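Local coordinates for protein acetyltransferase (Agrobacterium tumefaciens, PDB 2DXQ) that probably transfers an acetyl group from acetyl-CoA to an acceptor substrate, as a member of the GNAT acetyltransferase family, at residues Arg9-Gly12 / Pro13-Pro17; Tyr98-Thr101 / Val102-Ala106; Glu108-Gly112 / Ala113-Lys117; Thr122-Asp126 / Pro127-Ala131; Ala131-Ser135 / Cys136-Gln140. All blocks are in the same frame, centred on the assembly; numbering follows the deposited sequence.

Contact 1: Arg9-Gly12 / Pro13-Pro17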
loop_
_atom_site.group_PDB
_atom_site.type_symbol
_atom_site.label_atom_id
_atom_site.label_comp_id
_atom_site.label_asym_id
_atom_site.label_seq_id
_atom_site.Cartn_x
_atom_site.Cartn_y
_atom_site.Cartn_z
ATOM N N ARG A 9 17.565 12.073 -1.411
ATOM C CA ARG A 9 16.731 12.904 -0.544
ATOM C C ARG A 9 15.259 12.672 -0.841
ATOM O O ARG A 9 14.920 12.045 -1.841
ATOM C CB ARG A 9 17.062 14.378 -0.753
ATOM C CG ARG A 9 17.018 14.821 -2.200
ATOM C CD ARG A 9 17.298 16.323 -2.324
ATOM N NE ARG A 9 17.270 16.751 -3.723
ATOM C CZ ARG A 9 16.158 16.989 -4.405
ATOM N NH1 ARG A 9 14.971 16.829 -3.827
ATOM N NH2 ARG A 9 16.232 17.378 -5.667
ATOM N N ALA A 10 14.400 13.182 0.034
ATOM C CA ALA A 10 12.982 13.254 -0.249
ATOM C C ALA A 10 12.757 14.314 -1.311
ATOM O O ALA A 10 13.483 15.327 -1.366
ATOM C CB ALA A 10 12.182 13.595 1.019
ATOM N N ALA A 11 11.760 14.077 -2.158
ATOM C CA ALA A 11 11.339 15.054 -3.153
ATOM C C ALA A 11 10.606 16.204 -2.482
ATOM O O ALA A 11 10.035 16.047 -1.393
ATOM C CB ALA A 11 10.437 14.402 -4.204
ATOM N N GLY A 12 10.621 17.353 -3.146
ATOM C CA GLY A 12 9.915 18.545 -2.674
ATOM C C GLY A 12 9.431 19.350 -3.863
ATOM O O GLY A 12 9.502 18.876 -4.995
ATOM N N PRO A 13 8.958 20.590 -3.615
ATOM C CA PRO A 13 8.306 21.447 -4.615
ATOM C C PRO A 13 8.932 21.388 -6.022
ATOM O O PRO A 13 8.296 20.911 -6.978
ATOM C CB PRO A 13 8.462 22.847 -4.005
ATOM C CG PRO A 13 8.363 22.604 -2.538
ATOM C CD PRO A 13 9.050 21.261 -2.301
ATOM N N GLY A 14 10.174 21.835 -6.138
ATOM C CA GLY A 14 10.848 21.948 -7.431
ATOM C C GLY A 14 11.133 20.654 -8.174
ATOM O O GLY A 14 11.624 20.679 -9.305
ATOM N N ASP A 15 10.819 19.519 -7.557
ATOM C CA ASP A 15 11.170 18.219 -8.134
ATOM C C ASP A 15 10.150 17.678 -9.122
ATOM O O ASP A 15 10.384 16.665 -9.768
ATOM C CB ASP A 15 11.417 17.199 -7.021
ATOM C CG ASP A 15 12.689 17.493 -6.250
ATOM O OD1 ASP A 15 13.697 17.847 -6.895
ATOM O OD2 ASP A 15 12.679 17.396 -5.015
ATOM N N LEU A 16 9.015 18.357 -9.243
ATOM C CA LEU A 16 7.928 17.821 -10.045
ATOM C C LEU A 16 8.277 17.546 -11.509
ATOM O O LEU A 16 7.972 16.449 -11.996
ATOM C CB LEU A 16 6.644 18.670 -9.876
ATOM C CG LEU A 16 5.374 18.121 -10.533
ATOM C CD1 LEU A 16 5.120 16.649 -10.168
ATOM C CD2 LEU A 16 4.171 19.013 -10.138
ATOM N N PRO A 17 8.902 18.518 -12.236
ATOM C CA PRO A 17 9.279 18.215 -13.625
ATOM C C PRO A 17 10.132 16.944 -13.762
ATOM O O PRO A 17 9.855 16.095 -14.620
ATOM C CB PRO A 17 10.075 19.464 -14.052
ATOM C CG PRO A 17 9.515 20.550 -13.227
ATOM C CD PRO A 17 9.246 19.912 -11.878
#
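The flat guanidinium of Arg9 presents its outer edge, not a face, to the carboxylate of Asp15, and the two planes lie only 21° apart. This end-on, two-nitrogen salt bridge spans the turn that leads from strand 6-10 into helix 16-26. NH1 of Arg9 reaches OD2 of Asp15 at 2.6 Å, and NH2 of Arg9 reaches OD1 of Asp15 at 2.9 Å. Both hydrogen bonds are nearly straight, and both oxygens are met on their syn side, somewhat out of the carboxylate plane. Arg9 arrives there with CG set between its backbone N and carbonyl carbon (chi1 52°) and the chain extended from CG to NE. Its NH1 also donates to Ala10 O at 3.2 Å, which helps fix the rotation of the group. One backbone bond and one backbone-to-side-chain bond close the turn: Asp15 N donates to Gly12 O at 3.0 Å, and Gly12 N to the carboxylate. Nearby, Leu16 packs on Leu74 of the second subunit, while Arg9 pairs through its backbone with Val55. OD2 of Asp15 serves two donors, taking Arg9 NH1 on its syn side and Gly12 N, 2.8 Å from OD2, on its anti lone pair.

Contact 2: Tyr98-Thr101 / Val102-Ala106. With PO4 (phosphate ion), chain C; PO4 (phosphate ion), chain F.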
loop_
_atom_site.group_PDB
_atom_site.type_symbol
_atom_site.label_atom_id
_atom_site.label_comp_id
_atom_site.label_asym_id
_atom_site.label_seq_id
_atom_site.Cartn_x
_atom_site.Cartn_y
_atom_site.Cartn_z
ATOM N N TYR A 98 21.470 3.238 -8.718
ATOM C CA TYR A 98 20.607 4.309 -8.201
ATOM C C TYR A 98 19.261 3.774 -7.723
ATOM O O TYR A 98 18.742 4.231 -6.709
ATOM C CB TYR A 98 20.352 5.371 -9.270
ATOM C CG TYR A 98 21.563 6.193 -9.672
ATOM C CD1 TYR A 98 22.289 6.918 -8.730
ATOM C CD2 TYR A 98 21.939 6.289 -11.010
ATOM C CE1 TYR A 98 23.388 7.716 -9.114
ATOM C CE2 TYR A 98 23.049 7.073 -11.398
ATOM C CZ TYR A 98 23.756 7.773 -10.445
ATOM O OH TYR A 98 24.827 8.562 -10.842
ATOM N N GLY A 99 18.680 2.839 -8.478
ATOM C CA GLY A 99 17.449 2.156 -8.014
ATOM C C GLY A 99 17.628 1.445 -6.673
ATOM O O GLY A 99 16.796 1.584 -5.764
ATOM N N ARG A 100 18.701 0.671 -6.542
ATOM C CA ARG A 100 18.977 -0.020 -5.285
ATOM C C ARG A 100 19.125 0.986 -4.141
ATOM O O ARG A 100 18.601 0.766 -3.049
ATOM C CB ARG A 100 20.200 -0.953 -5.408
ATOM C CG ARG A 100 20.339 -2.029 -4.286
ATOM C CD ARG A 100 20.950 -3.363 -4.853
ATOM N NE ARG A 100 21.779 -2.976 -5.947
ATOM C CZ ARG A 100 21.767 -3.378 -7.204
ATOM N NH1 ARG A 100 21.008 -4.364 -7.720
ATOM N NH2 ARG A 100 22.635 -2.757 -7.946
ATOM N N THR A 101 19.807 2.108 -4.401
ATOM C CA THR A 101 20.004 3.121 -3.356
ATOM C C THR A 101 18.659 3.634 -2.849
ATOM O O THR A 101 18.411 3.694 -1.639
ATOM C CB THR A 101 20.844 4.309 -3.844
ATOM O OG1 THR A 101 22.121 3.831 -4.303
ATOM C CG2 THR A 101 21.056 5.318 -2.698
ATOM N N VAL A 102 17.786 3.996 -3.783
ATOM C CA VAL A 102 16.520 4.604 -3.390
ATOM C C VAL A 102 15.537 3.603 -2.725
ATOM O O VAL A 102 14.844 3.932 -1.752
ATOM C CB VAL A 102 15.926 5.421 -4.559
ATOM C CG1 VAL A 102 15.349 4.531 -5.654
ATOM C CG2 VAL A 102 14.905 6.399 -4.057
ATOM N N VAL A 103 15.517 2.376 -3.223
ATOM C CA VAL A 103 14.624 1.352 -2.641
ATOM C C VAL A 103 15.128 0.973 -1.258
ATOM O O VAL A 103 14.347 0.907 -0.291
ATOM C CB VAL A 103 14.491 0.110 -3.546
ATOM C CG1 VAL A 103 13.698 -1.000 -2.845
ATOM C CG2 VAL A 103 13.829 0.499 -4.905
ATOM N N ARG A 104 16.434 0.735 -1.147
ATOM C CA ARG A 104 17.014 0.366 0.151
ATOM C C ARG A 104 16.821 1.503 1.188
ATOM O O ARG A 104 16.503 1.235 2.357
ATOM C CB ARG A 104 18.479 -0.085 0.000
ATOM C CG ARG A 104 18.601 -1.470 -0.627
ATOM C CD ARG A 104 20.034 -1.955 -0.720
ATOM N NE ARG A 104 20.520 -2.335 0.605
ATOM C CZ ARG A 104 20.548 -3.574 1.091
ATOM N NH1 ARG A 104 20.151 -4.613 0.358
ATOM N NH2 ARG A 104 21.011 -3.772 2.320
ATOM N N HIS A 105 16.931 2.754 0.746
ATOM C CA HIS A 105 16.695 3.900 1.630
ATOM C C HIS A 105 15.256 3.928 2.130
ATOM O O HIS A 105 14.998 4.143 3.317
ATOM C CB HIS A 105 17.042 5.227 0.961
ATOM C CG HIS A 105 16.929 6.405 1.877
ATOM N ND1 HIS A 105 17.880 6.703 2.832
ATOM C CD2 HIS A 105 15.980 7.368 1.976
ATOM C CE1 HIS A 105 17.517 7.797 3.483
ATOM N NE2 HIS A 105 16.368 8.222 2.982
ATOM N N ALA A 106 14.320 3.673 1.227
ATOM C CA ALA A 106 12.912 3.615 1.590
ATOM C C ALA A 106 12.633 2.489 2.606
ATOM O O ALA A 106 11.921 2.700 3.600
ATOM C CB ALA A 106 12.050 3.481 0.306
HETATM P P PO4 C . 19.881 -0.073 -10.471
HETATM O O1 PO4 C . 21.180 -0.316 -11.188
HETATM O O2 PO4 C . 18.982 -1.266 -10.858
HETATM O O3 PO4 C . 20.095 -0.110 -8.983
HETATM O O4 PO4 C . 19.204 1.172 -10.932
HETATM P P PO4 F . 25.241 5.217 -6.791
HETATM O O1 PO4 F . 24.041 5.609 -5.944
HETATM O O2 PO4 F . 26.531 5.653 -6.116
HETATM O O3 PO4 F . 25.234 3.726 -7.007
HETATM O O4 PO4 F . 25.193 5.873 -8.148
#
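Arg100 and Arg104, one helical turn apart, lie side by side and point the same way, with CD of Arg104 3.6 Å from CG of Arg100. Their aliphatic parts touch while the heads diverge: the guanidinium planes are 50° apart, and the two NE atoms stand 6.7 Å from each other. Arg100 bends at chi2 and chi3, and its NH1 is bonded to Ser135 OG. One face of its guanidinium lies under O3 of the chain C phosphate, offset toward the rim. That ion, probably from the crystallisation liquor, sits at the start of helix 98-112, where Arg100 N gives O3 a bond of 2.9 Å and Gly99 N gives O4 one of 3.0 Å; Gly97 N also binds phosphate. Backbone amides gathered round an anion at this helix start are consistent with the pyrophosphate-binding loop that GNAT enzymes use for acetyl-CoA. On another side of the helix, a chi1 of 74° brings CG1 of Val102 3.3 Å from Gly99 O. Val103 N donates to the same Gly99 O at 3.0 Å, the i to i+4 bond of the helix.

Contact 3: Glu108-Gly112 / Ala113-Lys117. With PO4 (phosphate ion), chain D.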
loop_
_atom_site.group_PDB
_atom_site.type_symbol
_atom_site.label_atom_id
_atom_site.label_comp_id
_atom_site.label_asym_id
_atom_site.label_seq_id
_atom_site.Cartn_x
_atom_site.Cartn_y
_atom_site.Cartn_z
ATOM N N GLU A 108 14.854 1.251 4.699
ATOM C CA GLU A 108 15.496 1.635 5.953
ATOM C C GLU A 108 14.684 2.686 6.685
ATOM O O GLU A 108 14.557 2.636 7.919
ATOM C CB GLU A 108 16.937 2.074 5.679
ATOM C CG GLU A 108 17.795 0.874 5.325
ATOM C CD GLU A 108 19.170 1.226 4.785
ATOM O OE1 GLU A 108 19.548 2.423 4.778
ATOM O OE2 GLU A 108 19.873 0.282 4.361
ATOM N N THR A 109 14.083 3.591 5.920
ATOM C CA THR A 109 13.236 4.649 6.485
ATOM C C THR A 109 11.989 4.076 7.149
ATOM O O THR A 109 11.607 4.496 8.259
ATOM C CB THR A 109 12.899 5.710 5.431
ATOM O OG1 THR A 109 14.120 6.303 4.966
ATOM C CG2 THR A 109 11.963 6.813 5.993
ATOM N N ALA A 110 11.384 3.092 6.496
ATOM C CA ALA A 110 10.230 2.387 7.058
ATOM C C ALA A 110 10.586 1.679 8.372
ATOM O O ALA A 110 9.873 1.799 9.378
ATOM C CB ALA A 110 9.715 1.385 6.037
ATOM N N PHE A 111 11.683 0.933 8.367
ATOM C CA PHE A 111 12.111 0.239 9.585
ATOM C C PHE A 111 12.470 1.215 10.711
ATOM O O PHE A 111 12.170 0.952 11.885
ATOM C CB PHE A 111 13.256 -0.726 9.313
ATOM C CG PHE A 111 12.842 -1.986 8.568
ATOM C CD1 PHE A 111 11.546 -2.488 8.666
ATOM C CD2 PHE A 111 13.768 -2.673 7.791
ATOM C CE1 PHE A 111 11.169 -3.652 7.985
ATOM C CE2 PHE A 111 13.405 -3.842 7.108
ATOM C CZ PHE A 111 12.104 -4.327 7.205
ATOM N N GLY A 112 13.066 2.348 10.351
ATOM C CA GLY A 112 13.341 3.413 11.347
ATOM C C GLY A 112 12.072 3.982 11.974
ATOM O O GLY A 112 12.088 4.497 13.109
ATOM N N ALA A 113 10.966 3.891 11.234
ATOM C CA ALA A 113 9.641 4.350 11.689
ATOM C C ALA A 113 8.873 3.245 12.430
ATOM O O ALA A 113 7.676 3.402 12.733
ATOM C CB ALA A 113 8.823 4.855 10.486
ATOM N N ASN A 114 9.581 2.152 12.708
ATOM C CA ASN A 114 9.106 0.967 13.442
ATOM C C ASN A 114 8.110 0.115 12.657
ATOM O O ASN A 114 7.311 -0.593 13.252
ATOM C CB ASN A 114 8.519 1.312 14.829
ATOM C CG ASN A 114 8.512 0.114 15.777
ATOM O OD1 ASN A 114 9.376 -0.757 15.706
ATOM N ND2 ASN A 114 7.521 0.065 16.664
ATOM N N CYS A 115 8.172 0.166 11.326
ATOM C CA CYS A 115 7.338 -0.747 10.526
ATOM C C CYS A 115 7.801 -2.192 10.714
ATOM O O CYS A 115 9.002 -2.481 10.668
ATOM C CB CYS A 115 7.388 -0.382 9.034
ATOM S SG CYS A 115 6.577 1.129 8.612
ATOM N N TYR A 116 6.863 -3.114 10.924
ATOM C CA TYR A 116 7.255 -4.513 11.082
ATOM C C TYR A 116 7.527 -5.225 9.759
ATOM O O TYR A 116 8.231 -6.236 9.710
ATOM C CB TYR A 116 6.260 -5.279 11.955
ATOM C CG TYR A 116 4.946 -5.640 11.310
ATOM C CD1 TYR A 116 3.857 -4.779 11.377
ATOM C CD2 TYR A 116 4.779 -6.873 10.680
ATOM C CE1 TYR A 116 2.635 -5.124 10.809
ATOM C CE2 TYR A 116 3.562 -7.215 10.103
ATOM C CZ TYR A 116 2.500 -6.337 10.176
ATOM O OH TYR A 116 1.279 -6.680 9.619
ATOM N N LYS A 117 6.952 -4.700 8.681
ATOM C CA LYS A 117 7.184 -5.256 7.360
ATOM C C LYS A 117 7.095 -4.155 6.308
ATOM O O LYS A 117 6.476 -3.102 6.532
ATOM C CB LYS A 117 6.176 -6.368 7.045
ATOM C CG LYS A 117 4.759 -5.862 6.858
ATOM C CD LYS A 117 3.782 -6.998 6.530
ATOM C CE LYS A 117 2.358 -6.486 6.672
ATOM N NZ LYS A 117 1.352 -7.511 6.230
HETATM P P PO4 D . 1.603 -10.429 8.479
HETATM O O1 PO4 D . 1.516 -9.548 9.689
HETATM O O2 PO4 D . 2.791 -11.335 8.571
HETATM O O3 PO4 D . 0.338 -11.253 8.339
HETATM O O4 PO4 D . 1.749 -9.592 7.239
#
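Ala110 O is approached by two backbone amides as helix 98-112 ends. Cys115 N gives it the straighter bond, 3.1 Å from Ala110 O with an N-H...O angle of 161°; Ala113 N adds a weak one. With Asn114 N bonded to Phe111 O at 3.0 Å, from above the carbonyl plane, the pattern is a Schellman motif, and Asn114 takes the positive phi (71°) of the C-prime residue. The reversal turns Cys115 back over the last turn, its SG 4.1 Å from CB of Ala110. Phe111 meets the same backbone with its edge: CD1 lies 3.2 Å from Cys115 O, near the ring plane, and the CA of Lys117 also lies at that edge. Further on, Tyr116 and Lys117 hold the chain D phosphate together. Tyr116 OH donates to phosphate O1 at 2.9 Å, and the approach of Lys117 NZ to O4 is modelled very short. The Lys117 chain runs extended beyond CG, and that CG lies over one face of the Tyr116 ring. Arg76 of the same chain and Arg148 of the second subunit also bond this ion, which probably came from the crystallisation liquor. The turn leads into strand 117-122: Cys115 packs on Ala82 of strand 81-88 and Ile70 of strand 61-71, and Lys117 joins an antiparallel ladder with a strand of the second subunit.

Contact 4: Thr122-Asp126 / Pro127-Ala131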
loop_
_atom_site.group_PDB
_atom_site.type_symbol
_atom_site.label_atom_id
_atom_site.label_comp_id
_atom_site.label_asym_id
_atom_site.label_seq_id
_atom_site.Cartn_x
_atom_site.Cartn_y
_atom_site.Cartn_z
ATOM N N THR A 122 4.887 -6.069 -7.895
ATOM C CA THR A 122 5.339 -5.692 -9.217
ATOM C C THR A 122 4.629 -6.524 -10.289
ATOM O O THR A 122 4.266 -7.668 -10.068
ATOM C CB THR A 122 6.881 -5.718 -9.339
ATOM O OG1 THR A 122 7.269 -5.166 -10.606
ATOM C CG2 THR A 122 7.436 -7.131 -9.201
ATOM N N GLY A 123 4.364 -5.908 -11.425
ATOM C CA GLY A 123 3.593 -6.589 -12.466
ATOM C C GLY A 123 4.547 -6.895 -13.583
ATOM O O GLY A 123 4.144 -7.347 -14.672
ATOM N N ARG A 124 5.820 -6.618 -13.317
ATOM C CA ARG A 124 6.862 -6.829 -14.309
ATOM C C ARG A 124 7.081 -8.312 -14.593
ATOM O O ARG A 124 7.236 -9.129 -13.684
ATOM C CB ARG A 124 8.173 -6.151 -13.899
ATOM C CG ARG A 124 8.128 -4.617 -13.898
ATOM C CD ARG A 124 7.919 -4.019 -15.300
ATOM N NE ARG A 124 9.042 -4.288 -16.201
ATOM C CZ ARG A 124 10.148 -3.549 -16.278
ATOM N NH1 ARG A 124 10.298 -2.474 -15.517
ATOM N NH2 ARG A 124 11.108 -3.886 -17.132
ATOM N N HIS A 125 7.066 -8.609 -15.889
ATOM C CA HIS A 125 7.333 -9.902 -16.521
ATOM C C HIS A 125 8.809 -10.292 -16.426
ATOM O O HIS A 125 9.165 -11.465 -16.584
ATOM C CB HIS A 125 7.028 -9.681 -17.995
ATOM C CG HIS A 125 7.532 -8.354 -18.484
ATOM N ND1 HIS A 125 6.872 -7.169 -18.233
ATOM C CD2 HIS A 125 8.675 -8.016 -19.128
ATOM C CE1 HIS A 125 7.569 -6.163 -18.733
ATOM N NE2 HIS A 125 8.666 -6.650 -19.280
ATOM N N ASP A 126 9.660 -9.293 -16.201
ATOM C CA ASP A 126 11.107 -9.427 -16.333
ATOM C C ASP A 126 11.704 -10.017 -15.070
ATOM O O ASP A 126 11.612 -9.412 -13.996
ATOM C CB ASP A 126 11.744 -8.050 -16.631
ATOM C CG ASP A 126 13.172 -8.151 -17.191
ATOM O OD1 ASP A 126 13.841 -9.199 -17.026
ATOM O OD2 ASP A 126 13.630 -7.158 -17.809
ATOM N N PRO A 127 12.325 -11.211 -15.182
ATOM C CA PRO A 127 13.035 -11.782 -14.054
ATOM C C PRO A 127 14.125 -10.865 -13.506
ATOM O O PRO A 127 14.500 -10.981 -12.341
ATOM C CB PRO A 127 13.692 -13.034 -14.662
ATOM C CG PRO A 127 12.782 -13.419 -15.756
ATOM C CD PRO A 127 12.372 -12.103 -16.360
ATOM N N ALA A 128 14.656 -9.979 -14.341
ATOM C CA ALA A 128 15.739 -9.110 -13.879
ATOM C C ALA A 128 15.172 -8.146 -12.839
ATOM O O ALA A 128 15.853 -7.775 -11.884
ATOM C CB ALA A 128 16.384 -8.351 -15.038
ATOM N N VAL A 129 13.920 -7.743 -13.039
ATOM C CA VAL A 129 13.244 -6.866 -12.058
ATOM C C VAL A 129 13.050 -7.581 -10.717
ATOM O O VAL A 129 13.253 -7.005 -9.642
ATOM C CB VAL A 129 11.906 -6.349 -12.617
ATOM C CG1 VAL A 129 11.118 -5.581 -11.545
ATOM C CG2 VAL A 129 12.151 -5.455 -13.834
ATOM N N HIS A 130 12.636 -8.846 -10.774
ATOM C CA HIS A 130 12.472 -9.628 -9.563
ATOM C C HIS A 130 13.795 -9.789 -8.831
ATOM O O HIS A 130 13.843 -9.642 -7.614
ATOM C CB HIS A 130 11.890 -11.001 -9.903
ATOM C CG HIS A 130 10.525 -10.940 -10.513
ATOM N ND1 HIS A 130 9.727 -12.054 -10.657
ATOM C CD2 HIS A 130 9.810 -9.899 -11.000
ATOM C CE1 HIS A 130 8.581 -11.700 -11.214
ATOM N NE2 HIS A 130 8.600 -10.394 -11.419
ATOM N N ALA A 131 14.865 -10.107 -9.573
ATOM C CA ALA A 131 16.200 -10.254 -8.977
ATOM C C ALA A 131 16.633 -8.937 -8.329
ATOM O O ALA A 131 17.279 -8.929 -7.273
ATOM C CB ALA A 131 17.218 -10.652 -10.040
#
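Pro127 opens helix 127-135, its CD 3.3 Å from His125 O, directly after the N-cap residue Asp126. Next comes Ala128, whose N donates to Asp126 OD1 at 2.9 Å with an N-H...O angle of 162°. This is the N-cap bond, made from above the carboxylate plane. It depends on the Asp126 side chain folding toward the helix start, with CG opposite the backbone N (chi1 -163°). Val129 follows. Its N bonds weakly to Asp126 O, and its side chain crosses that of Arg124 at about a right angle. CG2 of Val129 is centred over one face of the Arg124 guanidinium, 3.7 Å from CZ, while CG1 of Val129 lies 3.8 Å from Arg124 CB. Bends at chi2 and chi3 fold the arginine over the valine in this way. His130 then turns its ring back to the loop: NE2 donates to Arg124 O at 2.9 Å, with the oxygen 27° out of the ring plane, and CD2 lies 4.1 Å from CG2 of Thr122. The loop joins strand 117-122 to helix 127-135 at the dimer interface, where Thr122 pairs in an antiparallel ladder with a strand of the second subunit and His130 touches Thr143 of that subunit.

Contact 5: Ala131-Ser135 / Cys136-Gln140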
loop_
_atom_site.group_PDB
_atom_site.type_symbol
_atom_site.label_atom_id
_atom_site.label_comp_id
_atom_site.label_asym_id
_atom_site.label_seq_id
_atom_site.Cartn_x
_atom_site.Cartn_y
_atom_site.Cartn_z
ATOM N N ALA A 131 14.865 -10.107 -9.573
ATOM C CA ALA A 131 16.200 -10.254 -8.977
ATOM C C ALA A 131 16.633 -8.937 -8.329
ATOM O O ALA A 131 17.279 -8.929 -7.273
ATOM C CB ALA A 131 17.218 -10.652 -10.040
ATOM N N PHE A 132 16.288 -7.832 -8.985
ATOM C CA PHE A 132 16.621 -6.515 -8.469
ATOM C C PHE A 132 15.990 -6.336 -7.103
ATOM O O PHE A 132 16.661 -5.894 -6.178
ATOM C CB PHE A 132 16.171 -5.389 -9.413
ATOM C CG PHE A 132 16.115 -4.039 -8.749
ATOM C CD1 PHE A 132 17.294 -3.346 -8.448
ATOM C CD2 PHE A 132 14.890 -3.475 -8.386
ATOM C CE1 PHE A 132 17.254 -2.105 -7.794
ATOM C CE2 PHE A 132 14.831 -2.235 -7.730
ATOM C CZ PHE A 132 16.010 -1.542 -7.434
ATOM N N TYR A 133 14.704 -6.673 -6.972
ATOM C CA TYR A 133 14.059 -6.515 -5.671
ATOM C C TYR A 133 14.670 -7.413 -4.603
ATOM O O TYR A 133 14.799 -7.003 -3.446
ATOM C CB TYR A 133 12.539 -6.683 -5.764
ATOM C CG TYR A 133 11.884 -5.492 -6.448
ATOM C CD1 TYR A 133 12.060 -4.194 -5.943
ATOM C CD2 TYR A 133 11.133 -5.655 -7.608
ATOM C CE1 TYR A 133 11.488 -3.088 -6.582
ATOM C CE2 TYR A 133 10.530 -4.547 -8.248
ATOM C CZ TYR A 133 10.722 -3.277 -7.723
ATOM O OH TYR A 133 10.152 -2.175 -8.345
ATOM N N GLU A 134 15.056 -8.632 -4.982
ATOM C CA GLU A 134 15.733 -9.520 -4.036
ATOM C C GLU A 134 17.057 -8.906 -3.568
ATOM O O GLU A 134 17.406 -8.997 -2.400
ATOM C CB GLU A 134 15.936 -10.908 -4.638
ATOM C CG GLU A 134 14.585 -11.651 -4.812
ATOM C CD GLU A 134 14.689 -12.943 -5.584
ATOM O OE1 GLU A 134 15.702 -13.147 -6.288
ATOM O OE2 GLU A 134 13.730 -13.748 -5.502
ATOM N N SER A 135 17.754 -8.239 -4.478
ATOM C CA SER A 135 19.028 -7.588 -4.153
ATOM C C SER A 135 18.849 -6.400 -3.203
ATOM O O SER A 135 19.818 -5.959 -2.574
ATOM C CB SER A 135 19.763 -7.158 -5.427
ATOM O OG SER A 135 19.239 -5.975 -6.006
ATOM N N CYS A 136 17.614 -5.899 -3.089
ATOM C CA CYS A 136 17.273 -4.824 -2.146
ATOM C C CYS A 136 16.926 -5.371 -0.771
ATOM O O CYS A 136 16.703 -4.601 0.173
ATOM C CB CYS A 136 16.093 -3.984 -2.676
ATOM S SG CYS A 136 16.474 -3.052 -4.157
ATOM N N GLY A 137 16.859 -6.695 -0.657
ATOM C CA GLY A 137 16.516 -7.327 0.623
ATOM C C GLY A 137 15.121 -7.931 0.676
ATOM O O GLY A 137 14.771 -8.618 1.654
ATOM N N PHE A 138 14.309 -7.674 -0.349
ATOM C CA PHE A 138 12.964 -8.288 -0.416
ATOM C C PHE A 138 13.036 -9.797 -0.631
ATOM O O PHE A 138 13.940 -10.305 -1.312
ATOM C CB PHE A 138 12.141 -7.698 -1.561
ATOM C CG PHE A 138 11.582 -6.329 -1.291
ATOM C CD1 PHE A 138 10.508 -6.155 -0.404
ATOM C CD2 PHE A 138 12.105 -5.215 -1.934
ATOM C CE1 PHE A 138 9.963 -4.878 -0.158
ATOM C CE2 PHE A 138 11.551 -3.925 -1.698
ATOM C CZ PHE A 138 10.501 -3.761 -0.819
ATOM N N VAL A 139 12.066 -10.515 -0.073
ATOM C CA VAL A 139 11.895 -11.927 -0.352
ATOM C C VAL A 139 10.579 -12.112 -1.108
ATOM O O VAL A 139 9.572 -11.461 -0.788
ATOM C CB VAL A 139 11.869 -12.749 0.959
ATOM C CG1 VAL A 139 11.767 -14.230 0.661
ATOM C CG2 VAL A 139 13.104 -12.451 1.785
ATOM N N GLN A 140 10.589 -12.970 -2.127
ATOM C CA GLN A 140 9.366 -13.234 -2.887
ATOM C C GLN A 140 8.569 -14.328 -2.155
ATOM O O GLN A 140 8.556 -15.507 -2.558
ATOM C CB GLN A 140 9.705 -13.608 -4.339
ATOM C CG GLN A 140 8.558 -13.390 -5.337
ATOM C CD GLN A 140 7.461 -14.420 -5.207
ATOM O OE1 GLN A 140 7.647 -15.588 -5.579
ATOM N NE2 GLN A 140 6.310 -14.014 -4.654
HETATM O O HOH W 1 12.924 -14.505 -2.924
HETATM O O HOH W 2 16.287 -11.485 -0.896
#
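Cys136 SG rests over one face of the Phe132 ring, 4.0 Å from the ring centroid and 24° off the normal, a sulfur-aromatic contact offset toward the rim at CZ. Beside it, Tyr133 and Phe138 point the same way, and CB of Tyr133 lies 4.1 Å from CD2 of Phe138. The edge of the Phe138 ring also meets Tyr133 O. That oxygen accepts from Cys136 N at 3.0 Å and from Phe138 N at 3.2 Å, reached from opposite faces of its carbonyl plane. Ser135 OG donates to Phe132 O at 2.6 Å. One water joins Glu134 O to Phe138 O, another Glu134 OE2 to Gln140 N. Further out, Val103 packs on Cys136 and Phe138, Leu120 lies against Tyr133, and Gln140 NE2 bonds Gly144 O of the second subunit. Gly137 takes phi 107°, and its N donates to Glu134 O at 2.9 Å; with the Phe138 N bond this is the Schellman motif that ends helix 127-135.

In the fold
The contacts follow one another along the chain. Contact 1 turns from strand 6-10, at one margin of the mixed sheet, into helix 16-26. Contacts 2 and 3, centres about 14 Å apart, take the start and end of helix 98-112, which crosses between parallel strands 81-88 and 117-122. Contacts 4 and 5 share Ala131 and take the two ends of helix 127-135, on the opposite side of the chain's centre from contact 1, about 27 and 26 Å from it between centres. Contacts 2 and 5, centres about 11 Å apart, touch directly, so the two helices meet near the chain C phosphate. Contacts 3, 4 and 5, and contact 1 through Leu16, touch the second subunit, linking these helix ends to the dimer.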